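Local coordinates for protein hydroxynitrile lyase (Passiflora edulis, PDB 5XZT) that probably acts as a lyase, a homodimeric hydroxynitrile lyase built on the stress-responsive dimeric alpha/beta-barrel fold, at residues 7-12 and 67-72. Sequence-based numbering, arbitrary orientation.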
loop_
_atom_site.group_PDB
_atom_site.type_symbol
_atom_site.label_atom_id
_atom_site.label_comp_id
_atom_site.label_asym_id
_atom_site.label_seq_id
_atom_site.Cartn_x
_atom_site.Cartn_y
_atom_site.Cartn_z
ATOM N N VAL A 7 -1.261 -12.064 -5.687
ATOM C CA VAL A 7 -2.031 -11.143 -4.841
ATOM C C VAL A 7 -1.063 -10.326 -3.998
ATOM O O VAL A 7 -0.134 -10.894 -3.430
ATOM C CB VAL A 7 -2.997 -11.936 -3.928
ATOM C CG1 VAL A 7 -3.700 -11.031 -2.921
ATOM C CG2 VAL A 7 -4.023 -12.672 -4.774
ATOM N N ARG A 8 -1.264 -9.005 -3.936
ATOM C CA ARG A 8 -0.548 -8.152 -3.010
ATOM C C ARG A 8 -1.431 -7.890 -1.791
ATOM O O ARG A 8 -2.637 -7.701 -1.924
ATOM C CB ARG A 8 -0.189 -6.814 -3.661
ATOM C CG ARG A 8 0.877 -6.028 -2.891
ATOM C CD ARG A 8 2.275 -6.519 -3.252
ATOM N NE ARG A 8 2.663 -5.990 -4.545
ATOM C CZ ARG A 8 3.529 -6.548 -5.395
ATOM N NH1 ARG A 8 4.161 -7.686 -5.118
ATOM N NH2 ARG A 8 3.787 -5.937 -6.556
ATOM N N HIS A 9 -0.805 -7.866 -0.621
ATOM C CA HIS A 9 -1.462 -7.598 0.644
ATOM C C HIS A 9 -0.730 -6.400 1.205
ATOM O O HIS A 9 0.453 -6.497 1.544
ATOM C CB HIS A 9 -1.329 -8.828 1.544
ATOM C CG HIS A 9 -1.802 -8.638 2.952
ATOM N ND1 HIS A 9 -3.115 -8.804 3.325
ATOM C CD2 HIS A 9 -1.120 -8.393 4.091
ATOM C CE1 HIS A 9 -3.228 -8.637 4.631
ATOM N NE2 HIS A 9 -2.029 -8.387 5.121
ATOM N N ILE A 10 -1.408 -5.257 1.248
ATOM C CA ILE A 10 -0.806 -4.040 1.750
ATOM C C ILE A 10 -1.580 -3.529 2.950
ATOM O O ILE A 10 -2.790 -3.360 2.903
ATOM C CB ILE A 10 -0.649 -2.927 0.683
ATOM C CG1 ILE A 10 0.184 -3.480 -0.498
ATOM C CG2 ILE A 10 0.007 -1.701 1.333
ATOM C CD1 ILE A 10 0.725 -2.418 -1.439
ATOM N N VAL A 11 -0.831 -3.326 4.024
ATOM C CA VAL A 11 -1.327 -2.822 5.299
ATOM C C VAL A 11 -0.767 -1.431 5.566
ATOM O O VAL A 11 0.450 -1.201 5.453
ATOM C CB VAL A 11 -0.893 -3.757 6.424
ATOM C CG1 VAL A 11 -1.311 -3.218 7.789
ATOM C CG2 VAL A 11 -1.428 -5.160 6.173
ATOM N N PHE A 12 -1.644 -0.497 5.930
ATOM C CA PHE A 12 -1.217 0.763 6.534
ATOM C C PHE A 12 -1.712 0.761 7.991
ATOM O O PHE A 12 -2.838 0.366 8.239
ATOM C CB PHE A 12 -1.861 1.974 5.859
ATOM C CG PHE A 12 -1.451 2.237 4.432
ATOM C CD1 PHE A 12 -0.334 1.672 3.840
ATOM C CD2 PHE A 12 -2.211 3.129 3.689
ATOM C CE1 PHE A 12 -0.007 1.972 2.522
ATOM C CE2 PHE A 12 -1.883 3.446 2.377
ATOM C CZ PHE A 12 -0.771 2.871 1.795
ATOM N N SER A 67 3.225 -7.476 1.406
ATOM C CA SER A 67 3.583 -8.879 1.161
ATOM C C SER A 67 2.871 -9.414 -0.074
ATOM O O SER A 67 1.886 -8.835 -0.555
ATOM C CB SER A 67 3.290 -9.733 2.383
ATOM O OG SER A 67 2.010 -9.472 2.890
ATOM N N THR A 68 3.413 -10.508 -0.600
ATOM C CA THR A 68 2.946 -11.086 -1.847
ATOM C C THR A 68 2.591 -12.549 -1.595
ATOM O O THR A 68 3.335 -13.248 -0.899
ATOM C CB THR A 68 4.036 -10.946 -2.927
ATOM O OG1 THR A 68 4.322 -9.557 -3.096
ATOM C CG2 THR A 68 3.582 -11.527 -4.254
ATOM N N PHE A 69 1.444 -12.976 -2.127
ATOM C CA PHE A 69 0.976 -14.345 -2.063
ATOM C C PHE A 69 0.699 -14.812 -3.482
ATOM O O PHE A 69 0.176 -14.053 -4.310
ATOM C CB PHE A 69 -0.265 -14.445 -1.180
ATOM C CG PHE A 69 -0.002 -14.062 0.242
ATOM C CD1 PHE A 69 -0.020 -12.724 0.627
ATOM C CD2 PHE A 69 0.308 -15.032 1.192
ATOM C CE1 PHE A 69 0.258 -12.358 1.934
ATOM C CE2 PHE A 69 0.572 -14.674 2.505
ATOM C CZ PHE A 69 0.544 -13.341 2.878
ATOM N N HIS A 70 1.073 -16.053 -3.784
ATOM C CA HIS A 70 0.919 -16.506 -5.154
ATOM C C HIS A 70 -0.542 -16.862 -5.500
ATOM O O HIS A 70 -0.889 -16.951 -6.674
ATOM C CB HIS A 70 1.987 -17.554 -5.491
ATOM C CG HIS A 70 3.331 -16.934 -5.728
ATOM N ND1 HIS A 70 4.414 -17.627 -6.223
ATOM C CD2 HIS A 70 3.746 -15.653 -5.572
ATOM C CE1 HIS A 70 5.442 -16.806 -6.344
ATOM N NE2 HIS A 70 5.062 -15.601 -5.958
ATOM N N SER A 71 -1.404 -16.967 -4.491
ATOM C CA SER A 71 -2.849 -17.119 -4.691
ATOM C C SER A 71 -3.619 -16.687 -3.448
ATOM O O SER A 71 -3.060 -16.631 -2.345
ATOM C CB SER A 71 -3.200 -18.583 -4.995
ATOM O OG SER A 71 -2.904 -19.405 -3.879
ATOM N N VAL A 72 -4.903 -16.384 -3.625
ATOM C CA VAL A 72 -5.824 -16.202 -2.492
ATOM C C VAL A 72 -5.858 -17.446 -1.596
ATOM O O VAL A 72 -5.913 -17.325 -0.371
ATOM C CB VAL A 72 -7.249 -15.823 -2.980
ATOM C CG1 VAL A 72 -8.326 -16.051 -1.919
ATOM C CG2 VAL A 72 -7.248 -14.380 -3.419
HETATM O O HOH W 1 1.884 -6.968 4.306
#
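Arg8 and Thr68 pair on neighbouring antiparallel strands, the two middle ones of the sheet of a dimeric alpha/beta-barrel domain. Their non-hydrogen-bonded pairing brings the CA atoms to 4.7 Å, and the long arginine, bent at chi2 (83°) and chi3 (77°), curls back so that NH1 donates a hydrogen bond to Thr68 OG1 (2.8 Å). The hydroxyl lies at the edge of the guanidinium, in its plane, and is also hydrogen-bonded to Glu43 OE2, while NH2 forms a salt bridge with Glu66 of the second subunit. A leucine in place of Arg8 would probably leave Thr68 OG1 without this donor and Glu66 of the second subunit without its cationic mate at the dimer interface.

Backbone hydrogen bonds join the flanking pairs, Val7 with Phe69 and His9 with Ser67, whose side chains all lie on the other face of the sheet. Aromatic Phe69 suits this buried side: its CE1 approaches His9 CB at 3.9 Å, with the methylene at the ring edge, and Phe75 meets both rings. Branched Val7 presents CG2 to Val72 CG2, 3.9 Å away, where the helix capped by Ser71 begins. His9 ND1 bonds Asn102, and the ring turns its CD2 edge to Ser67 OG. Small Ser67 holds a water, 2.9 Å from OG, that donates to His9 O.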